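Local coordinates for protein putative NTP pyrophosphohydrolase (Exiguobacterium sibiricum 255-15, PDB 3NL9) that probably hydrolyses nucleoside triphosphates to monophosphates and pyrophosphate, as an all-helical dimer of the MazG-like pyrophosphohydrolase clan, at residues Y7-F18 / F120-L131; A23-L31 / E87-G95. One frame throughout, in Å; residues are numbered along the deposited sequence.

Contact 1: Y7-F18 / F120-L131; sequences YYQDVKQFHQTF and FEIVQQANMAKL. With EDO (1,2-ethanediol), chain B.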
loop_
_atom_site.group_PDB
_atom_site.type_symbol
_atom_site.label_atom_id
_atom_site.label_comp_id
_atom_site.label_asym_id
_atom_site.label_seq_id
_atom_site.Cartn_x
_atom_site.Cartn_y
_atom_site.Cartn_z
ATOM N N TYR A 7 10.672 -3.670 7.761
ATOM C CA TYR A 7 10.212 -2.827 6.674
ATOM C C TYR A 7 10.354 -1.359 6.970
ATOM O O TYR A 7 10.929 -0.617 6.169
ATOM C CB TYR A 7 8.743 -3.110 6.354
ATOM C CG TYR A 7 8.456 -4.521 5.888
ATOM C CD1 TYR A 7 8.837 -4.957 4.625
ATOM C CD2 TYR A 7 7.791 -5.418 6.702
ATOM C CE1 TYR A 7 8.562 -6.270 4.193
ATOM C CE2 TYR A 7 7.527 -6.718 6.283
ATOM C CZ TYR A 7 7.901 -7.139 5.031
ATOM O OH TYR A 7 7.605 -8.440 4.638
ATOM N N TYR A 8 9.826 -0.930 8.125
ATOM C CA TYR A 8 9.808 0.490 8.462
ATOM C C TYR A 8 11.231 1.030 8.662
ATOM O O TYR A 8 11.566 2.132 8.195
ATOM C CB TYR A 8 8.933 0.721 9.729
ATOM C CG TYR A 8 8.937 2.158 10.231
ATOM C CD1 TYR A 8 8.222 3.167 9.580
ATOM C CD2 TYR A 8 9.704 2.514 11.326
ATOM C CE1 TYR A 8 8.252 4.506 10.062
ATOM C CE2 TYR A 8 9.738 3.813 11.799
ATOM C CZ TYR A 8 9.016 4.808 11.165
ATOM O OH TYR A 8 9.070 6.096 11.671
ATOM N N GLN A 9 12.067 0.292 9.386
ATOM C CA GLN A 9 13.454 0.750 9.620
ATOM C C GLN A 9 14.238 0.798 8.303
ATOM O O GLN A 9 15.028 1.699 8.109
ATOM C CB GLN A 9 14.164 -0.111 10.657
ATOM C CG GLN A 9 13.539 0.044 12.091
ATOM C CD GLN A 9 13.626 1.462 12.637
ATOM O OE1 GLN A 9 14.575 2.200 12.334
ATOM N NE2 GLN A 9 12.651 1.846 13.477
ATOM N N ASP A 10 13.956 -0.131 7.388
ATOM C CA ASP A 10 14.657 -0.182 6.081
ATOM C C ASP A 10 14.300 1.037 5.215
ATOM O O ASP A 10 15.175 1.721 4.692
ATOM C CB ASP A 10 14.308 -1.474 5.341
ATOM C CG ASP A 10 15.076 -2.721 5.875
ATOM O OD1 ASP A 10 15.997 -2.594 6.693
ATOM O OD2 ASP A 10 14.739 -3.844 5.460
ATOM N N VAL A 11 13.010 1.376 5.120
ATOM C CA VAL A 11 12.618 2.595 4.399
ATOM C C VAL A 11 13.075 3.850 5.110
ATOM O O VAL A 11 13.455 4.808 4.471
ATOM C CB VAL A 11 11.121 2.704 4.126
ATOM C CG1 VAL A 11 10.807 4.025 3.329
ATOM C CG2 VAL A 11 10.685 1.526 3.357
ATOM N N LYS A 12 13.028 3.850 6.443
ATOM C CA LYS A 12 13.527 4.990 7.194
ATOM C C LYS A 12 14.996 5.235 6.855
ATOM O O LYS A 12 15.445 6.375 6.628
ATOM C CB LYS A 12 13.332 4.733 8.688
ATOM C CG LYS A 12 13.725 5.909 9.556
ATOM C CD LYS A 12 13.289 5.695 10.988
ATOM C CE LYS A 12 13.917 6.760 11.873
ATOM N NZ LYS A 12 13.305 6.776 13.218
ATOM N N GLN A 13 15.744 4.153 6.812
ATOM C CA GLN A 13 17.148 4.186 6.398
ATOM C C GLN A 13 17.334 4.762 4.957
ATOM O O GLN A 13 18.179 5.610 4.719
ATOM C CB GLN A 13 17.649 2.746 6.410
ATOM C CG GLN A 13 18.995 2.572 5.776
ATOM C CD GLN A 13 20.033 2.923 6.719
ATOM O OE1 GLN A 13 20.340 2.119 7.615
ATOM N NE2 GLN A 13 20.570 4.157 6.599
ATOM N N PHE A 14 16.550 4.256 4.011
ATOM C CA PHE A 14 16.573 4.766 2.634
ATOM C C PHE A 14 16.316 6.282 2.641
ATOM O O PHE A 14 17.067 7.052 2.033
ATOM C CB PHE A 14 15.552 4.018 1.761
ATOM C CG PHE A 14 15.502 4.519 0.306
ATOM C CD1 PHE A 14 16.562 4.286 -0.557
ATOM C CD2 PHE A 14 14.440 5.273 -0.143
ATOM C CE1 PHE A 14 16.531 4.757 -1.877
ATOM C CE2 PHE A 14 14.413 5.760 -1.442
ATOM C CZ PHE A 14 15.448 5.495 -2.305
ATOM N N HIS A 15 15.291 6.721 3.382
ATOM C CA HIS A 15 15.010 8.160 3.473
ATOM C C HIS A 15 16.159 9.022 3.985
ATOM O O HIS A 15 16.443 10.077 3.376
ATOM C CB HIS A 15 13.723 8.453 4.275
ATOM C CG HIS A 15 12.452 8.233 3.496
ATOM N ND1 HIS A 15 11.416 9.144 3.502
ATOM C CD2 HIS A 15 12.039 7.199 2.719
ATOM C CE1 HIS A 15 10.427 8.689 2.752
ATOM N NE2 HIS A 15 10.778 7.511 2.264
ATOM N N GLN A 16 16.819 8.588 5.062
ATOM C CA GLN A 16 17.982 9.327 5.616
ATOM C C GLN A 16 19.083 9.326 4.565
ATOM O O GLN A 16 19.592 10.369 4.216
ATOM C CB GLN A 16 18.536 8.707 6.922
ATOM C CG GLN A 16 17.583 8.795 8.154
ATOM C CD GLN A 16 18.147 8.137 9.442
ATOM O OE1 GLN A 16 19.131 8.609 10.020
ATOM N NE2 GLN A 16 17.508 7.048 9.885
ATOM N N THR A 17 19.391 8.154 4.006
ATOM C CA THR A 17 20.567 8.019 3.132
ATOM C C THR A 17 20.440 8.934 1.860
ATOM O O THR A 17 21.400 9.626 1.486
ATOM C CB THR A 17 20.829 6.522 2.794
ATOM O OG1 THR A 17 21.245 5.819 3.990
ATOM C CG2 THR A 17 21.915 6.349 1.731
ATOM N N PHE A 18 19.227 9.011 1.305
ATOM C CA PHE A 18 18.952 9.666 0.024
ATOM C C PHE A 18 18.210 10.995 0.171
ATOM O O PHE A 18 17.687 11.549 -0.818
ATOM C CB PHE A 18 18.195 8.657 -0.877
ATOM C CG PHE A 18 19.099 7.567 -1.363
ATOM C CD1 PHE A 18 19.841 7.726 -2.533
ATOM C CD2 PHE A 18 19.298 6.427 -0.611
ATOM C CE1 PHE A 18 20.754 6.746 -2.924
ATOM C CE2 PHE A 18 20.221 5.454 -1.007
ATOM C CZ PHE A 18 20.927 5.598 -2.155
ATOM N N PHE A 120 10.724 -7.567 -0.975
ATOM C CA PHE A 120 11.044 -6.262 -0.380
ATOM C C PHE A 120 12.581 -6.149 -0.143
ATOM O O PHE A 120 13.171 -5.115 -0.399
ATOM C CB PHE A 120 10.278 -6.064 0.954
ATOM C CG PHE A 120 10.662 -4.797 1.698
ATOM C CD1 PHE A 120 11.764 -4.771 2.504
ATOM C CD2 PHE A 120 9.898 -3.643 1.570
ATOM C CE1 PHE A 120 12.121 -3.635 3.184
ATOM C CE2 PHE A 120 10.243 -2.472 2.275
ATOM C CZ PHE A 120 11.348 -2.469 3.069
ATOM N N GLU A 121 13.199 -7.213 0.356
ATOM C CA GLU A 121 14.668 -7.232 0.595
ATOM C C GLU A 121 15.472 -6.911 -0.679
ATOM O O GLU A 121 16.446 -6.180 -0.634
ATOM C CB GLU A 121 15.079 -8.598 1.161
ATOM C CG GLU A 121 16.541 -8.704 1.552
ATOM C CD GLU A 121 16.868 -10.055 2.231
ATOM O OE1 GLU A 121 15.937 -10.731 2.740
ATOM O OE2 GLU A 121 18.060 -10.426 2.260
ATOM N N ILE A 122 15.037 -7.451 -1.813
ATOM C CA ILE A 122 15.695 -7.196 -3.104
ATOM C C ILE A 122 15.566 -5.702 -3.490
ATOM O O ILE A 122 16.550 -5.047 -3.895
ATOM C CB ILE A 122 15.135 -8.159 -4.209
ATOM C CG1 ILE A 122 15.622 -9.577 -3.929
ATOM C CG2 ILE A 122 15.556 -7.678 -5.599
ATOM C CD1 ILE A 122 14.795 -10.652 -4.568
ATOM N N VAL A 123 14.373 -5.144 -3.305
ATOM C CA VAL A 123 14.107 -3.720 -3.635
ATOM C C VAL A 123 14.937 -2.844 -2.717
ATOM O O VAL A 123 15.615 -1.910 -3.156
ATOM C CB VAL A 123 12.579 -3.390 -3.530
ATOM C CG1 VAL A 123 12.311 -1.896 -3.616
ATOM C CG2 VAL A 123 11.815 -4.058 -4.655
ATOM N N GLN A 124 14.902 -3.149 -1.427
ATOM C CA GLN A 124 15.713 -2.405 -0.453
ATOM C C GLN A 124 17.196 -2.364 -0.781
ATOM O O GLN A 124 17.848 -1.298 -0.686
ATOM C CB GLN A 124 15.532 -3.023 0.959
ATOM C CG GLN A 124 16.409 -2.369 2.053
ATOM C CD GLN A 124 16.040 -0.922 2.291
ATOM O OE1 GLN A 124 14.987 -0.453 1.853
ATOM N NE2 GLN A 124 16.848 -0.235 3.066
ATOM N N GLN A 125 17.749 -3.524 -1.119
ATOM C CA GLN A 125 19.193 -3.619 -1.345
ATOM C C GLN A 125 19.616 -2.851 -2.611
ATOM O O GLN A 125 20.631 -2.134 -2.625
ATOM C CB GLN A 125 19.628 -5.083 -1.384
ATOM C CG GLN A 125 19.494 -5.752 -0.037
ATOM C CD GLN A 125 20.137 -7.131 0.062
ATOM O OE1 GLN A 125 20.918 -7.546 -0.800
ATOM N NE2 GLN A 125 19.833 -7.830 1.150
ATOM N N ALA A 126 18.815 -2.965 -3.650
ATOM C CA ALA A 126 19.038 -2.242 -4.909
ATOM C C ALA A 126 18.921 -0.716 -4.713
ATOM O O ALA A 126 19.707 0.078 -5.254
ATOM C CB ALA A 126 18.019 -2.747 -5.978
ATOM N N ASN A 127 17.935 -0.304 -3.918
ATOM C CA ASN A 127 17.771 1.090 -3.610
ATOM C C ASN A 127 19.037 1.589 -2.910
ATOM O O ASN A 127 19.588 2.631 -3.288
ATOM C CB ASN A 127 16.541 1.311 -2.706
ATOM C CG ASN A 127 15.236 1.439 -3.488
ATOM O OD1 ASN A 127 15.235 1.417 -4.722
ATOM N ND2 ASN A 127 14.119 1.636 -2.763
HETATM N N MSE A 128 19.506 0.822 -1.920
HETATM C CA MSE A 128 20.686 1.242 -1.119
HETATM C C MSE A 128 21.956 1.236 -1.964
HETATM O O MSE A 128 22.887 1.988 -1.700
HETATM C CB MSE A 128 20.853 0.373 0.140
HETATM C CG MSE A 128 19.745 0.532 1.221
HETATM SE SE MSE A 128 19.521 2.383 1.851
HETATM C CE MSE A 128 21.271 2.901 2.530
ATOM N N ALA A 129 21.982 0.404 -3.000
ATOM C CA ALA A 129 23.152 0.286 -3.871
ATOM C C ALA A 129 23.222 1.458 -4.887
ATOM O O ALA A 129 24.099 1.490 -5.751
ATOM C CB ALA A 129 23.131 -1.063 -4.599
ATOM N N LYS A 130 22.316 2.435 -4.785
ATOM C CA LYS A 130 22.353 3.586 -5.685
ATOM C C LYS A 130 23.401 4.592 -5.289
ATOM O O LYS A 130 23.586 5.598 -5.960
ATOM C CB LYS A 130 20.996 4.270 -5.775
ATOM C CG LYS A 130 19.945 3.458 -6.494
ATOM C CD LYS A 130 18.777 4.348 -6.857
ATOM C CE LYS A 130 17.657 3.561 -7.506
ATOM N NZ LYS A 130 16.556 4.464 -7.958
ATOM N N LEU A 131 24.120 4.344 -4.207
ATOM C CA LEU A 131 25.206 5.253 -3.870
ATOM C C LEU A 131 26.282 5.118 -4.918
ATOM O O LEU A 131 26.553 4.027 -5.422
ATOM C CB LEU A 131 25.750 4.961 -2.477
ATOM C CG LEU A 131 24.778 5.202 -1.337
ATOM C CD1 LEU A 131 25.352 4.637 0.006
ATOM C CD2 LEU A 131 24.454 6.698 -1.258
HETATM C C1 EDO B . 10.667 7.534 -1.451
HETATM O O1 EDO B . 9.559 8.443 -1.635
HETATM C C2 EDO B . 10.136 6.181 -0.957
HETATM O O2 EDO B . 9.324 6.308 0.230
#

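Contact 2: A23-L31 / E87-G95; sequences ADQPTAIPL and EVERLVGQG. With EDO (1,2-ethanediol), chain C.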
loop_
_atom_site.group_PDB
_atom_site.type_symbol
_atom_site.label_atom_id
_atom_site.label_comp_id
_atom_site.label_asym_id
_atom_site.label_seq_id
_atom_site.Cartn_x
_atom_site.Cartn_y
_atom_site.Cartn_z
ATOM N N ALA A 23 10.190 12.319 9.736
ATOM C CA ALA A 23 9.913 12.943 11.052
ATOM C C ALA A 23 10.342 12.059 12.243
ATOM O O ALA A 23 10.021 10.877 12.301
ATOM C CB ALA A 23 8.433 13.298 11.169
ATOM N N ASP A 24 11.040 12.670 13.193
ATOM C CA ASP A 24 11.491 12.010 14.429
ATOM C C ASP A 24 10.399 11.944 15.486
ATOM O O ASP A 24 10.434 11.083 16.368
ATOM C CB ASP A 24 12.674 12.772 15.031
ATOM C CG ASP A 24 13.853 12.871 14.084
ATOM O OD1 ASP A 24 13.984 12.006 13.178
ATOM O OD2 ASP A 24 14.650 13.820 14.261
ATOM N N GLN A 25 9.472 12.897 15.409
ATOM C CA GLN A 25 8.250 12.910 16.194
ATOM C C GLN A 25 7.065 12.727 15.241
ATOM O O GLN A 25 7.085 13.247 14.124
ATOM C CB GLN A 25 8.146 14.230 16.940
ATOM C CG GLN A 25 9.280 14.410 17.922
ATOM C CD GLN A 25 9.027 15.531 18.879
ATOM O OE1 GLN A 25 8.143 15.446 19.739
ATOM N NE2 GLN A 25 9.796 16.603 18.743
ATOM N N PRO A 26 6.040 11.978 15.667
ATOM C CA PRO A 26 4.816 11.884 14.872
ATOM C C PRO A 26 4.326 13.270 14.428
ATOM O O PRO A 26 4.158 14.162 15.254
ATOM C CB PRO A 26 3.841 11.194 15.829
ATOM C CG PRO A 26 4.742 10.368 16.707
ATOM C CD PRO A 26 5.921 11.234 16.935
ATOM N N THR A 27 4.152 13.439 13.119
ATOM C CA THR A 27 3.812 14.729 12.503
ATOM C C THR A 27 2.868 14.496 11.321
ATOM O O THR A 27 3.183 13.710 10.451
ATOM C CB THR A 27 5.063 15.441 11.962
ATOM O OG1 THR A 27 5.984 15.737 13.026
ATOM C CG2 THR A 27 4.672 16.742 11.267
ATOM N N ALA A 28 1.735 15.191 11.279
ATOM C CA ALA A 28 0.824 15.088 10.134
ATOM C C ALA A 28 1.563 15.440 8.840
ATOM O O ALA A 28 2.273 16.422 8.801
ATOM C CB ALA A 28 -0.401 16.029 10.298
ATOM N N ILE A 29 1.345 14.666 7.789
ATOM C CA ILE A 29 1.971 14.931 6.481
ATOM C C ILE A 29 1.214 16.106 5.809
ATOM O O ILE A 29 -0.016 16.048 5.651
ATOM C CB ILE A 29 1.946 13.664 5.581
ATOM C CG1 ILE A 29 2.743 12.524 6.206
ATOM C CG2 ILE A 29 2.530 13.970 4.188
ATOM C CD1 ILE A 29 2.493 11.183 5.537
ATOM N N PRO A 30 1.927 17.197 5.438
ATOM C CA PRO A 30 1.240 18.278 4.687
ATOM C C PRO A 30 0.529 17.809 3.420
ATOM O O PRO A 30 1.031 16.921 2.741
ATOM C CB PRO A 30 2.384 19.228 4.313
ATOM C CG PRO A 30 3.466 18.930 5.326
ATOM C CD PRO A 30 3.372 17.460 5.550
ATOM N N LEU A 31 -0.612 18.437 3.097
ATOM C CA LEU A 31 -1.484 17.961 2.002
ATOM C C LEU A 31 -0.743 17.862 0.662
ATOM O O LEU A 31 -0.885 16.882 -0.035
ATOM C CB LEU A 31 -2.757 18.821 1.875
ATOM C CG LEU A 31 -3.735 18.527 0.722
ATOM C CD1 LEU A 31 -4.224 17.078 0.845
ATOM C CD2 LEU A 31 -4.893 19.489 0.663
ATOM N N GLU A 87 -4.295 19.394 13.816
ATOM C CA GLU A 87 -3.167 18.670 13.233
ATOM C C GLU A 87 -3.094 17.233 13.779
ATOM O O GLU A 87 -2.833 16.284 13.048
ATOM C CB GLU A 87 -1.889 19.446 13.516
ATOM C CG GLU A 87 -0.713 19.066 12.652
ATOM C CD GLU A 87 0.517 19.935 12.936
ATOM O OE1 GLU A 87 0.337 21.150 13.211
ATOM O OE2 GLU A 87 1.656 19.395 12.884
ATOM N N VAL A 88 -3.410 17.060 15.059
ATOM C CA VAL A 88 -3.442 15.725 15.609
ATOM C C VAL A 88 -4.498 14.894 14.904
ATOM O O VAL A 88 -4.215 13.769 14.548
ATOM C CB VAL A 88 -3.688 15.710 17.121
ATOM C CG1 VAL A 88 -3.974 14.273 17.566
ATOM C CG2 VAL A 88 -2.465 16.264 17.825
ATOM N N GLU A 89 -5.692 15.458 14.684
ATOM C CA GLU A 89 -6.731 14.765 13.899
ATOM C C GLU A 89 -6.270 14.337 12.516
ATOM O O GLU A 89 -6.558 13.206 12.075
ATOM C CB GLU A 89 -8.009 15.606 13.783
ATOM C CG GLU A 89 -8.739 15.748 15.097
ATOM C CD GLU A 89 -10.100 16.410 14.989
ATOM O OE1 GLU A 89 -10.546 16.757 13.873
ATOM O OE2 GLU A 89 -10.730 16.559 16.049
ATOM N N ARG A 90 -5.567 15.216 11.816
ATOM C CA ARG A 90 -5.030 14.852 10.506
ATOM C C ARG A 90 -4.026 13.690 10.608
ATOM O O ARG A 90 -4.051 12.778 9.782
ATOM C CB ARG A 90 -4.424 16.087 9.805
ATOM C CG ARG A 90 -5.453 17.218 9.613
ATOM C CD ARG A 90 -5.009 18.392 8.713
ATOM N NE ARG A 90 -3.836 19.115 9.204
ATOM C CZ ARG A 90 -3.867 20.144 10.051
ATOM N NH1 ARG A 90 -5.020 20.594 10.537
ATOM N NH2 ARG A 90 -2.724 20.716 10.425
ATOM N N LEU A 91 -3.152 13.709 11.619
ATOM C CA LEU A 91 -2.158 12.620 11.793
ATOM C C LEU A 91 -2.843 11.287 12.078
ATOM O O LEU A 91 -2.504 10.238 11.513
ATOM C CB LEU A 91 -1.183 12.968 12.942
ATOM C CG LEU A 91 -0.084 11.971 13.323
ATOM C CD1 LEU A 91 0.889 11.728 12.133
ATOM C CD2 LEU A 91 0.648 12.451 14.583
ATOM N N VAL A 92 -3.837 11.345 12.955
ATOM C CA VAL A 92 -4.548 10.142 13.344
ATOM C C VAL A 92 -5.251 9.540 12.136
ATOM O O VAL A 92 -5.146 8.337 11.894
ATOM C CB VAL A 92 -5.527 10.442 14.480
ATOM C CG1 VAL A 92 -6.445 9.278 14.746
ATOM C CG2 VAL A 92 -4.753 10.854 15.709
ATOM N N GLY A 93 -5.920 10.367 11.348
ATOM C CA GLY A 93 -6.632 9.875 10.164
ATOM C C GLY A 93 -5.726 9.337 9.070
ATOM O O GLY A 93 -6.078 8.412 8.365
ATOM N N GLN A 94 -4.566 9.957 8.904
ATOM C CA GLN A 94 -3.548 9.460 7.988
ATOM C C GLN A 94 -3.028 8.087 8.424
ATOM O O GLN A 94 -2.958 7.145 7.616
ATOM C CB GLN A 94 -2.388 10.451 7.927
ATOM C CG GLN A 94 -2.687 11.653 7.104
ATOM C CD GLN A 94 -1.676 12.780 7.253
ATOM O OE1 GLN A 94 -0.778 12.702 8.063
ATOM N NE2 GLN A 94 -1.824 13.833 6.452
ATOM N N GLY A 95 -2.662 7.986 9.698
ATOM C CA GLY A 95 -2.177 6.728 10.261
ATOM C C GLY A 95 -3.209 5.644 10.092
ATOM O O GLY A 95 -2.879 4.521 9.707
HETATM C C1 EDO C . 0.423 16.273 14.829
HETATM O O1 EDO C . 1.286 16.618 13.739
HETATM C C2 EDO C . 1.198 16.256 16.148
HETATM O O2 EDO C . 2.076 17.386 16.222
#

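Contact 1: Y7-F18 / F120-L131
Tyr7 to Thr17 and Phe120 to Met128 form two helices that run nearly parallel, 16° between their directions and their axes 10.5 Å apart at closest approach, with Asp10 facing Gln124 and Phe14 facing Met128. At the N-terminal end the rings of Tyr7 and Phe120 make a T-shaped pair, planes 83° apart, in which the CD1 edge of Tyr7 stands over the centre of the Phe120 face. The Phe120 edge meets other atoms: CE1 lies 3.5 Å from Asp10 OD2, with ring and carboxylate nearly coplanar, and CZ reaches Val11 CG2. With an alanine at the Phe120 position, the Tyr7 edge would probably lose the face it rests on and a gap would open beside Val11. One turn on, Gln124 bends at chi2 (64°) to bring NE2 to Asp10 O at 3.0 Å, a bond that comes in from above the carbonyl plane and is far from straight; the same oxygen also accepts Phe14 N. Gln124 OE1 is taken by Tyr103 of the second subunit. Farther along, Asn127 ND2 sits over the Phe14 face, while the selenium of selenomethionine Met128 lies at that ring's edge. Bends at chi2 and chi3 curl this side chain back, so that CE lies 3.3 Å from Thr17 OG1. At the C-terminal end of the contact, Phe18 CZ meets Leu131 CD2 at 3.8 Å. The interface is thus mostly aromatic and aliphatic packing, with one amide, Gln124, tying a backbone carbonyl of its neighbour helix to the dimer partner.

Contact 2: A23-L31 / E87-G95
Ile29 and Gln94 carry the polar part of this contact, in which the extended chain before helix 31-52 lies against the first turns of helix 87-112. The Gln94 side chain, extended beyond CG, presents its amide to the backbone of Ile29 and forms two hydrogen bonds with that one residue. Ile29 N donates to Gln94 OE1 at 2.9 Å with an angle of 165°, in the carbonyl plane and on a lone pair. In return Gln94 NE2 donates to Ile29 O at 3.0 Å, again on a lone pair and close to the plane of the amide. Because both ends of the amide are used, its rotation is fixed, and NE2 has a further partner in Ser53 OG of the second subunit. Within the loop, Thr27 OG1 donates to Gln25 O.

Van der Waals contacts fill the next turn back. Leu91, with CG anti to its backbone nitrogen (chi1 179°), spreads its two methyls along the loop: CD2 touches Pro26 CB at 3.7 Å, and CD1 lies 3.5 Å from Thr27 O. Ala28 CB settles against the helix between Glu87 and Leu91, 3.7 Å from Glu87 O, where the backbones come so close that the CA atoms of Ala28 and Leu91 are only 4.2 Å apart.

A bound 1,2-ethanediol, probably from the crystallisation liquor, makes the third kind of link. Its O1 accepts from Ala28 N at 2.9 Å and donates to Glu87 OE2, bridging loop and helix.

Through the paired bonds of Gln94 and Ile29, a strand-like peptide edge is read by a glutamine amide as another strand would read it, in a protein that has no strands, and the same amide reaches across to the second subunit.

The centres of contact 1 and contact 2 are 23 Å apart, and their nearest atoms stay about 5 Å from each other without touching. Along the chain the order is helix 7-17, the loop 23-31, helix 87-112 and helix 117-128, so both segments of contact 2 fall between those of contact 1. Two short connections join them: residues 19-22 lead from helix 7-17 to the loop, and four residues, 113-116, lead from helix 87-112 to helix 117-128. All four segments belong to the phosphoribosyl-ATP pyrophosphohydrolase family region. Each contact also meets the second subunit, so packing within the chain and assembly of the dimer are probably linked at both places.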